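Local coordinates for protein NADPH-flavin oxidoreductase (Vibrio harveyi, PDB 1BKJ) that catalyses, as a homodimer carrying bound FMN, the NADPH-dependent reduction of FMN to FMNH2, which supplies luciferase in bioluminescence, at residues V20-E25 with A73-V78; Q28-A33 with L117-M122; V46-V51 with L77-D82; L132-A137 with R225-P230. All blocks are in the same frame, centred on the assembly; numbering follows the deposited sequence.

Contact 1 (V20-E25 with A73-V78); sequences VPITDE and AAEFLV
Ile22 lies against the aliphatic stem of Glu75, and the carboxylate at the end of that stem is the flat group to look at here. Its OE1 is turned to Arg50, with which it forms a salt bridge. OE2 faces the 20-25 loop across two waters, which meet the group differently: the water on Ile22 N lies near the carboxylate plane, whereas the water on Ile22 O stands well out of it. The first is hydrogen-bonded both to Ile22 N (3.0 Å) and to Glu75 OE2 (2.9 Å). The second donates to Ile22 O at 2.9 Å and to the same Glu75 OE2 at 3.0 Å. The carboxylate is thus linked to both Ile22 N and Ile22 O through water, and its ion pair with Arg50 holds the other oxygen.

Beside the water bridges the contact is apolar. Ile22 CD1 reaches Glu75 CG at 3.9 Å, while Ile22 CG1 sits 4.0 Å from Ala74 CB. The Ile22 side chain runs out nearly straight (chi2 169°). In Glu75 a bend at chi2 (-61°) turns the carboxylate away from Ile22 toward the waters while CG stays against CD1. Ala74 CB also lies 3.9 Å from Val20 O.

Ala74 and Glu75 both face Leu157, a classic beta bulge where strand 75-82 begins alongside strand 149-158. Ile22 packs on Leu157 too, and on Leu124. One residue further, Thr23 is the N-cap of helix 24-35, so the contact fastens the approach to that helix onto the start of a sheet strand.

Contact 2 (Q28-A33 with L117-M122); sequences QTIIQA and LAAESM
Ala33 and Ala118 meet methyl to methyl, CB to CB 3.6 Å, where helices 24-35 and 98-121 of the nitroreductase fold pack in a roughly antiparallel pair. The axes of the two short segments come within 9.1 Å at an angle of 140°, consistent with the small side chains at the crossing. Alongside, Ile30 lays its ethyl branch against the second helix, with CD1 4.0 Å from Ala119 CB and CG1 near Ala118 CB and Met122 SD. Just past helix 98-121, Met122 reaches back toward helix 24-35, and a bend at chi3 (133°) brings its CE over the Thr29 methyl, CG2, at 3.9 Å.

In the next shell, Thr29 OG1 is bonded to Glu25 O one turn earlier, consistent with its methyl being turned to Met122. Asn114 ND2 donates to Ala33 O, a polar tie between the same helices. Leu157 of strand 149-158 and Leu124 of a loop pack on Ile30 and Ala119. Ile5 of the second subunit packs on Thr29. Glu120 OE2 bonds His11 ND1, a residue of the FMN site. Ser121 OG turns back to Ala118 O at 2.7 Å, tilted 21° from the carbonyl plane.

Contact 3 (V46-V51 with L77-D82); sequences VSIVRV and LVFCID
Ile48 and Phe79 lie side by side and point the same way from adjacent strands. Ile48 CG1 stands 4.2 Å from the centroid of the Phe79 ring, 30° off the normal, an off-centre CH-pi contact, and Ile48 CD1 is 3.7 Å from Phe79 CE2. Phe79 CG is anti to its own carbonyl carbon (chi1 -72°), which leans the ring toward the isoleucine. Val46 CG1 comes to the ring edge instead, near its plane, 4.0 Å from Phe79 CD2. The other branch of Ile48, CG2, rests on Leu77 CB, and Leu77 CD2 in turn touches the stem of Arg50.

These strands, 46-50 and 75-82, are antiparallel neighbours in the four-stranded sheet of the nitroreductase fold. Ser47/Cys80 and Val49/Val78 are the hydrogen-bonded pairs, each closed by two N-H...O bonds, such as Val49 N to Val78 O at 2.8 Å. Ile48, Val49 and Arg50 also pair in parallel with a strand of the second subunit, so the sheet runs on across the dimer interface. Helix 98-121 covers Val46 and Phe79, while Val49 and Val78 turn to the other face and, with Val51, pack on Leu143. On that face Ser47 OG donates at 2.6 Å to Asp82 OD2, which accepts with its anti lone pair. Tyr181 OH of the second subunit bonds the same carboxylate oxygen.

Contact 4 (L132-A137 with R225-P230); sequences LRNSAA and RPHILP
Arg225 stretches its extended side chain over Asn134, crossing it at about a right angle. Asn134 N lies 4.0 Å above one face of the guanidinium, offset toward the rim, and Asn134 OD1 is 3.5 Å from Arg225 CG farther back along the chain. At the guanidinium edge comes Arg133, whose NH2 is 3.6 Å from Arg225 NH1, the two planes turned 63° apart. Glu99 of the second subunit probably offsets this pairing of like charges: one of its oxygens forms a salt bridge with Arg133 NE, the other with Arg225 NH1, so the two arginines share one anion.

His227 supplies the directed bond. Its NE2 donates to Arg133 O at 2.9 Å with a nearly straight 169° angle, on a lone pair in the carbonyl plane and within the plane of the imidazole. With chi1 at 60°, the ring swings back over the type I turn from Arg225 to Ile228, and Arg225 O lies off-centre over one of its faces. Ile228 CD1 also lies 3.5 Å from Arg133 O, and touches Arg133 CB and Ala136 CB.

Arg133 NH1 also bonds Leu152 O on strand 149-158, and its side chain is about 5 Å from bound FMN. The contact joins the start of helix 228-234 to the 3-10 turn leading into helix 136-142, against the sheet and the second subunit.

How the contacts relate
Contacts 1 and 2 follow one another along helix 24-35, their centres 11 Å apart. Contact 1 runs straight into contact 3: both share Leu77 and Val78, and Phe76 O and Val51 N, 3.0 Å apart, make a probable hydrogen bond. Contact 2 meets contact 3 through Ile31 CD1 and Ile48 CD1, 4.0 Å apart. Leu132 of contact 4 packs against the sheet, its CD1 4.0 Å from Phe76 CZ and 4.1 Å from Val78 CG1. Contacts 2 and 4 lie on opposite sides of the chain's centre, 29 Å apart between centres, yet both touch the second subunit. Measured from side chains, bound FMN is about 9 Å from Phe79 and about 13 Å from Ala33; contact 4, through Arg133, lies nearer than either.

Contact 1 (V20-E25 with A73-V78)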
# COMPACT_ATOMS: atom_id res chain seq x y z
N VAL A 20 -12.27 -19.31 -17.94
CA VAL A 20 -10.93 -19.67 -18.41
C VAL A 20 -9.90 -19.49 -17.26
O VAL A 20 -9.81 -18.42 -16.67
CB VAL A 20 -10.52 -18.83 -19.66
CG1 VAL A 20 -9.17 -19.29 -20.21
CG2 VAL A 20 -11.59 -18.93 -20.75
N PRO A 21 -9.17 -20.56 -16.89
CA PRO A 21 -8.20 -20.41 -15.80
C PRO A 21 -6.92 -19.64 -16.14
O PRO A 21 -6.64 -19.37 -17.32
CB PRO A 21 -7.91 -21.86 -15.40
CG PRO A 21 -8.10 -22.63 -16.67
CD PRO A 21 -9.31 -21.98 -17.29
N ILE A 22 -6.21 -19.24 -15.10
CA ILE A 22 -4.93 -18.54 -15.23
C ILE A 22 -3.93 -19.70 -15.19
O ILE A 22 -4.10 -20.65 -14.41
CB ILE A 22 -4.74 -17.52 -14.04
CG1 ILE A 22 -5.65 -16.31 -14.28
CG2 ILE A 22 -3.26 -17.09 -13.86
CD1 ILE A 22 -5.78 -15.37 -13.12
N THR A 23 -2.95 -19.67 -16.09
CA THR A 23 -1.94 -20.73 -16.16
C THR A 23 -0.98 -20.68 -14.97
O THR A 23 -0.87 -19.64 -14.30
CB THR A 23 -1.12 -20.70 -17.48
OG1 THR A 23 -0.26 -19.56 -17.50
CG2 THR A 23 -2.04 -20.68 -18.70
N ASP A 24 -0.29 -21.79 -14.70
CA ASP A 24 0.68 -21.88 -13.61
C ASP A 24 1.83 -20.89 -13.82
O ASP A 24 2.28 -20.27 -12.86
CB ASP A 24 1.23 -23.31 -13.47
CG ASP A 24 0.22 -24.27 -12.86
OD1 ASP A 24 -0.74 -23.86 -12.17
OD2 ASP A 24 0.43 -25.49 -13.05
N GLU A 25 2.25 -20.71 -15.08
CA GLU A 25 3.33 -19.78 -15.44
C GLU A 25 2.93 -18.33 -15.17
O GLU A 25 3.74 -17.55 -14.65
CB GLU A 25 3.73 -19.92 -16.92
N ALA A 73 -14.07 -15.71 -9.88
CA ALA A 73 -12.70 -15.37 -10.30
C ALA A 73 -11.84 -16.63 -10.46
O ALA A 73 -12.05 -17.61 -9.74
CB ALA A 73 -12.06 -14.45 -9.27
N ALA A 74 -10.91 -16.60 -11.42
CA ALA A 74 -10.00 -17.72 -11.67
C ALA A 74 -9.07 -17.91 -10.46
O ALA A 74 -8.77 -19.04 -10.08
CB ALA A 74 -9.19 -17.49 -12.95
N GLU A 75 -8.64 -16.80 -9.86
CA GLU A 75 -7.77 -16.81 -8.67
C GLU A 75 -8.23 -15.80 -7.60
O GLU A 75 -8.66 -14.69 -7.93
CB GLU A 75 -6.30 -16.48 -9.04
CG GLU A 75 -5.53 -17.54 -9.85
CD GLU A 75 -5.38 -18.88 -9.14
OE1 GLU A 75 -5.04 -18.89 -7.93
OE2 GLU A 75 -5.58 -19.92 -9.79
N PHE A 76 -8.18 -16.20 -6.33
CA PHE A 76 -8.51 -15.30 -5.23
C PHE A 76 -7.38 -15.35 -4.22
O PHE A 76 -7.13 -16.39 -3.61
CB PHE A 76 -9.86 -15.63 -4.57
CG PHE A 76 -10.32 -14.58 -3.58
CD1 PHE A 76 -10.69 -13.29 -4.01
CD2 PHE A 76 -10.36 -14.87 -2.19
CE1 PHE A 76 -11.07 -12.28 -3.09
CE2 PHE A 76 -10.74 -13.86 -1.25
CZ PHE A 76 -11.10 -12.57 -1.71
N LEU A 77 -6.70 -14.21 -4.07
CA LEU A 77 -5.56 -14.03 -3.17
C LEU A 77 -5.94 -13.15 -1.97
O LEU A 77 -6.58 -12.12 -2.16
CB LEU A 77 -4.40 -13.35 -3.91
CG LEU A 77 -3.90 -13.91 -5.24
CD1 LEU A 77 -2.80 -13.00 -5.75
CD2 LEU A 77 -3.40 -15.35 -5.09
N VAL A 78 -5.58 -13.57 -0.76
CA VAL A 78 -5.88 -12.80 0.45
C VAL A 78 -4.56 -12.30 1.04
O VAL A 78 -3.68 -13.10 1.35
CB VAL A 78 -6.65 -13.65 1.51
CG1 VAL A 78 -7.12 -12.76 2.66
CG2 VAL A 78 -7.86 -14.36 0.90
O HOH W 1 -6.90 -20.36 -12.37
O HOH W 2 -3.33 -20.49 -11.64

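Contact 2 (Q28-A33 with L117-M122)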
# COMPACT_ATOMS: atom_id res chain seq x y z
N GLN A 28 2.69 -17.83 -11.27
CA GLN A 28 4.04 -17.80 -10.69
C GLN A 28 4.70 -16.45 -10.98
O GLN A 28 5.36 -15.90 -10.12
CB GLN A 28 4.88 -18.97 -11.20
N THR A 29 4.40 -15.87 -12.14
CA THR A 29 4.92 -14.56 -12.55
C THR A 29 4.25 -13.40 -11.76
O THR A 29 4.93 -12.45 -11.36
CB THR A 29 4.77 -14.39 -14.07
OG1 THR A 29 5.62 -15.36 -14.72
CG2 THR A 29 5.17 -13.01 -14.53
N ILE A 30 2.94 -13.53 -11.49
CA ILE A 30 2.19 -12.53 -10.71
C ILE A 30 2.74 -12.45 -9.28
O ILE A 30 2.94 -11.35 -8.76
CB ILE A 30 0.67 -12.85 -10.73
CG1 ILE A 30 0.10 -12.53 -12.12
CG2 ILE A 30 -0.12 -12.06 -9.67
CD1 ILE A 30 -1.19 -13.25 -12.46
N ILE A 31 3.02 -13.61 -8.70
CA ILE A 31 3.57 -13.73 -7.34
C ILE A 31 5.01 -13.19 -7.33
O ILE A 31 5.36 -12.43 -6.43
CB ILE A 31 3.49 -15.22 -6.79
CG1 ILE A 31 2.03 -15.67 -6.61
CG2 ILE A 31 4.30 -15.41 -5.49
CD1 ILE A 31 1.19 -14.82 -5.68
N GLN A 32 5.82 -13.52 -8.35
CA GLN A 32 7.20 -13.02 -8.43
C GLN A 32 7.23 -11.49 -8.55
O GLN A 32 8.08 -10.84 -7.95
CB GLN A 32 7.99 -13.63 -9.60
CG GLN A 32 8.47 -15.09 -9.40
CD GLN A 32 9.12 -15.39 -8.04
OE1 GLN A 32 8.74 -16.36 -7.37
NE2 GLN A 32 10.08 -14.56 -7.62
N ALA A 33 6.26 -10.94 -9.30
CA ALA A 33 6.12 -9.49 -9.47
C ALA A 33 5.81 -8.85 -8.12
O ALA A 33 6.36 -7.80 -7.77
CB ALA A 33 5.03 -9.19 -10.46
N LEU A 117 -0.82 -5.13 -11.32
CA LEU A 117 -0.22 -4.58 -12.53
C LEU A 117 0.36 -5.66 -13.45
O LEU A 117 0.17 -5.62 -14.66
CB LEU A 117 0.84 -3.52 -12.21
CG LEU A 117 0.32 -2.16 -11.77
CD1 LEU A 117 1.50 -1.27 -11.45
CD2 LEU A 117 -0.54 -1.51 -12.85
N ALA A 118 1.01 -6.66 -12.85
CA ALA A 118 1.56 -7.79 -13.60
C ALA A 118 0.40 -8.50 -14.31
O ALA A 118 0.45 -8.71 -15.52
CB ALA A 118 2.27 -8.75 -12.68
N ALA A 119 -0.69 -8.74 -13.58
CA ALA A 119 -1.88 -9.39 -14.14
C ALA A 119 -2.51 -8.59 -15.29
O ALA A 119 -2.72 -9.14 -16.36
CB ALA A 119 -2.91 -9.66 -13.04
N GLU A 120 -2.70 -7.29 -15.08
CA GLU A 120 -3.28 -6.40 -16.09
C GLU A 120 -2.43 -6.31 -17.37
O GLU A 120 -2.98 -6.26 -18.47
CB GLU A 120 -3.53 -5.00 -15.50
CG GLU A 120 -4.67 -4.99 -14.47
CD GLU A 120 -4.87 -3.66 -13.76
OE1 GLU A 120 -3.94 -2.81 -13.69
OE2 GLU A 120 -5.98 -3.46 -13.22
N SER A 121 -1.11 -6.38 -17.22
CA SER A 121 -0.19 -6.33 -18.36
C SER A 121 -0.28 -7.56 -19.26
O SER A 121 0.13 -7.51 -20.42
CB SER A 121 1.24 -6.15 -17.88
OG SER A 121 1.79 -7.33 -17.36
N MET A 122 -0.81 -8.65 -18.69
CA MET A 122 -1.00 -9.94 -19.38
C MET A 122 -2.40 -10.05 -19.97
O MET A 122 -2.78 -11.08 -20.51
CB MET A 122 -0.78 -11.10 -18.41
CG MET A 122 0.62 -11.20 -17.84
SD MET A 122 0.78 -12.43 -16.51
CE MET A 122 2.24 -13.23 -17.09

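Contact 3 (V46-V51 with L77-D82)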
# COMPACT_ATOMS: atom_id res chain seq x y z
N VAL A 46 4.44 -9.46 4.70
CA VAL A 46 3.22 -9.82 3.99
C VAL A 46 3.13 -11.31 3.67
O VAL A 46 4.13 -11.95 3.32
CB VAL A 46 3.08 -9.01 2.66
CG1 VAL A 46 1.70 -9.23 2.01
CG2 VAL A 46 3.32 -7.51 2.92
N SER A 47 1.94 -11.87 3.90
CA SER A 47 1.65 -13.26 3.57
C SER A 47 0.43 -13.25 2.67
O SER A 47 -0.47 -12.41 2.83
CB SER A 47 1.37 -14.10 4.81
OG SER A 47 2.59 -14.63 5.30
N ILE A 48 0.45 -14.14 1.68
CA ILE A 48 -0.66 -14.27 0.73
C ILE A 48 -1.28 -15.64 0.92
O ILE A 48 -0.57 -16.63 1.06
CB ILE A 48 -0.19 -14.14 -0.75
CG1 ILE A 48 0.50 -12.79 -0.99
CG2 ILE A 48 -1.39 -14.33 -1.74
CD1 ILE A 48 1.13 -12.63 -2.37
N VAL A 49 -2.61 -15.69 1.03
CA VAL A 49 -3.30 -16.97 1.13
C VAL A 49 -4.05 -17.14 -0.19
O VAL A 49 -4.92 -16.32 -0.52
CB VAL A 49 -4.28 -17.09 2.34
CG1 VAL A 49 -4.91 -18.46 2.36
CG2 VAL A 49 -3.57 -16.85 3.66
N ARG A 50 -3.62 -18.12 -0.99
CA ARG A 50 -4.26 -18.45 -2.27
C ARG A 50 -5.40 -19.42 -1.94
O ARG A 50 -5.17 -20.49 -1.36
CB ARG A 50 -3.25 -19.12 -3.22
CG ARG A 50 -3.84 -19.44 -4.58
CD ARG A 50 -2.96 -20.39 -5.35
NE ARG A 50 -3.59 -20.77 -6.62
CZ ARG A 50 -3.42 -21.94 -7.23
NH1 ARG A 50 -2.64 -22.87 -6.71
NH2 ARG A 50 -4.02 -22.17 -8.39
N VAL A 51 -6.63 -19.03 -2.28
CA VAL A 51 -7.80 -19.86 -1.99
C VAL A 51 -8.31 -20.61 -3.22
O VAL A 51 -8.91 -20.01 -4.12
CB VAL A 51 -8.92 -19.02 -1.29
CG1 VAL A 51 -10.08 -19.90 -0.86
CG2 VAL A 51 -8.36 -18.31 -0.06
N LEU A 77 -6.70 -14.21 -4.07
CA LEU A 77 -5.56 -14.03 -3.17
C LEU A 77 -5.94 -13.15 -1.97
O LEU A 77 -6.58 -12.12 -2.16
CB LEU A 77 -4.40 -13.35 -3.91
CG LEU A 77 -3.90 -13.91 -5.24
CD1 LEU A 77 -2.80 -13.00 -5.75
CD2 LEU A 77 -3.40 -15.35 -5.09
N VAL A 78 -5.58 -13.57 -0.76
CA VAL A 78 -5.88 -12.80 0.45
C VAL A 78 -4.56 -12.30 1.04
O VAL A 78 -3.68 -13.10 1.35
CB VAL A 78 -6.65 -13.65 1.51
CG1 VAL A 78 -7.12 -12.76 2.66
CG2 VAL A 78 -7.86 -14.36 0.90
N PHE A 79 -4.44 -10.98 1.17
CA PHE A 79 -3.23 -10.34 1.69
C PHE A 79 -3.34 -10.11 3.16
O PHE A 79 -4.30 -9.50 3.63
CB PHE A 79 -2.97 -9.03 0.96
CG PHE A 79 -2.50 -9.22 -0.45
CD1 PHE A 79 -3.41 -9.57 -1.47
CD2 PHE A 79 -1.14 -9.11 -0.75
CE1 PHE A 79 -2.95 -9.83 -2.79
CE2 PHE A 79 -0.66 -9.36 -2.05
CZ PHE A 79 -1.57 -9.72 -3.08
N CYS A 80 -2.33 -10.59 3.87
CA CYS A 80 -2.30 -10.54 5.32
C CYS A 80 -1.01 -9.97 5.90
O CYS A 80 0.07 -10.19 5.36
CB CYS A 80 -2.44 -11.96 5.90
SG CYS A 80 -3.82 -12.96 5.31
N ILE A 81 -1.16 -9.29 7.05
CA ILE A 81 -0.01 -8.78 7.83
C ILE A 81 0.51 -10.06 8.51
O ILE A 81 -0.29 -10.87 8.99
CB ILE A 81 -0.42 -7.77 8.96
CG1 ILE A 81 -1.03 -6.51 8.36
CG2 ILE A 81 0.80 -7.42 9.82
CD1 ILE A 81 -1.62 -5.55 9.36
N ASP A 82 1.83 -10.25 8.54
CA ASP A 82 2.39 -11.44 9.15
C ASP A 82 3.68 -11.18 9.93
O ASP A 82 4.74 -10.98 9.35
CB ASP A 82 2.65 -12.49 8.06
CG ASP A 82 2.99 -13.88 8.62
OD1 ASP A 82 3.26 -14.04 9.83
OD2 ASP A 82 3.02 -14.84 7.83

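Contact 4 (L132-A137 with R225-P230)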
# COMPACT_ATOMS: atom_id res chain seq x y z
N LEU A 132 -13.94 -7.98 3.00
CA LEU A 132 -13.61 -9.05 3.93
C LEU A 132 -13.45 -8.57 5.37
O LEU A 132 -13.70 -9.33 6.31
CB LEU A 132 -12.30 -9.75 3.51
CG LEU A 132 -12.31 -10.63 2.26
CD1 LEU A 132 -10.91 -11.22 2.04
CD2 LEU A 132 -13.34 -11.74 2.41
N ARG A 133 -13.05 -7.31 5.53
CA ARG A 133 -12.83 -6.69 6.85
C ARG A 133 -14.10 -6.50 7.70
O ARG A 133 -14.02 -6.46 8.93
CB ARG A 133 -12.06 -5.36 6.75
CG ARG A 133 -10.59 -5.53 6.36
CD ARG A 133 -9.74 -4.30 6.71
NE ARG A 133 -10.26 -3.05 6.16
CZ ARG A 133 -10.08 -2.62 4.91
NH1 ARG A 133 -9.37 -3.32 4.03
NH2 ARG A 133 -10.64 -1.49 4.53
N ASN A 134 -15.26 -6.49 7.04
CA ASN A 134 -16.53 -6.35 7.75
C ASN A 134 -16.89 -7.65 8.53
O ASN A 134 -17.66 -7.62 9.49
CB ASN A 134 -17.64 -5.90 6.79
CG ASN A 134 -18.78 -5.20 7.52
OD1 ASN A 134 -18.55 -4.32 8.36
ND2 ASN A 134 -20.01 -5.63 7.24
N SER A 135 -16.25 -8.76 8.14
CA SER A 135 -16.40 -10.07 8.77
C SER A 135 -14.98 -10.59 9.07
O SER A 135 -14.70 -11.78 8.90
CB SER A 135 -17.11 -11.04 7.82
OG SER A 135 -18.48 -10.72 7.68
N ALA A 136 -14.11 -9.70 9.55
CA ALA A 136 -12.70 -9.99 9.84
C ALA A 136 -12.38 -11.23 10.69
O ALA A 136 -11.64 -12.09 10.24
CB ALA A 136 -12.01 -8.77 10.42
N ALA A 137 -13.01 -11.35 11.87
CA ALA A 137 -12.80 -12.49 12.78
C ALA A 137 -13.20 -13.84 12.15
O ALA A 137 -12.49 -14.84 12.32
CB ALA A 137 -13.54 -12.26 14.09
N ARG A 225 -16.88 0.46 10.40
CA ARG A 225 -16.43 -0.84 10.92
C ARG A 225 -15.78 -0.76 12.33
O ARG A 225 -14.58 -0.99 12.48
CB ARG A 225 -15.48 -1.49 9.89
CG ARG A 225 -16.15 -1.74 8.55
CD ARG A 225 -15.24 -2.38 7.51
NE ARG A 225 -15.93 -2.52 6.24
CZ ARG A 225 -15.36 -2.59 5.04
NH1 ARG A 225 -14.04 -2.54 4.90
NH2 ARG A 225 -16.13 -2.67 3.95
N PRO A 226 -16.58 -0.42 13.37
CA PRO A 226 -16.07 -0.30 14.75
C PRO A 226 -15.38 -1.51 15.41
O PRO A 226 -14.66 -1.33 16.40
CB PRO A 226 -17.31 0.16 15.52
CG PRO A 226 -18.42 -0.47 14.77
CD PRO A 226 -18.04 -0.22 13.34
N HIS A 227 -15.57 -2.70 14.85
CA HIS A 227 -14.97 -3.95 15.35
C HIS A 227 -13.50 -4.16 14.94
O HIS A 227 -12.87 -5.13 15.40
CB HIS A 227 -15.78 -5.15 14.85
CG HIS A 227 -15.84 -5.25 13.35
ND1 HIS A 227 -16.77 -4.56 12.60
CD2 HIS A 227 -15.04 -5.88 12.46
CE1 HIS A 227 -16.53 -4.76 11.32
NE2 HIS A 227 -15.48 -5.55 11.21
N ILE A 228 -12.97 -3.31 14.07
CA ILE A 228 -11.61 -3.42 13.55
C ILE A 228 -10.46 -3.33 14.56
O ILE A 228 -9.56 -4.19 14.51
CB ILE A 228 -11.42 -2.52 12.26
CG1 ILE A 228 -12.16 -3.15 11.07
CG2 ILE A 228 -9.93 -2.25 11.91
CD1 ILE A 228 -11.64 -4.52 10.64
N LEU A 229 -10.49 -2.34 15.47
CA LEU A 229 -9.44 -2.24 16.51
C LEU A 229 -9.52 -3.45 17.47
O LEU A 229 -8.47 -4.02 17.76
CB LEU A 229 -9.42 -0.87 17.24
CG LEU A 229 -8.27 -0.59 18.22
CD1 LEU A 229 -6.92 -0.56 17.50
CD2 LEU A 229 -8.51 0.73 18.91
N PRO A 230 -10.73 -3.86 17.95
CA PRO A 230 -10.76 -5.04 18.84
C PRO A 230 -10.26 -6.31 18.10
O PRO A 230 -9.61 -7.16 18.69
CB PRO A 230 -12.24 -5.15 19.20
CG PRO A 230 -12.65 -3.77 19.29
CD PRO A 230 -12.02 -3.14 18.07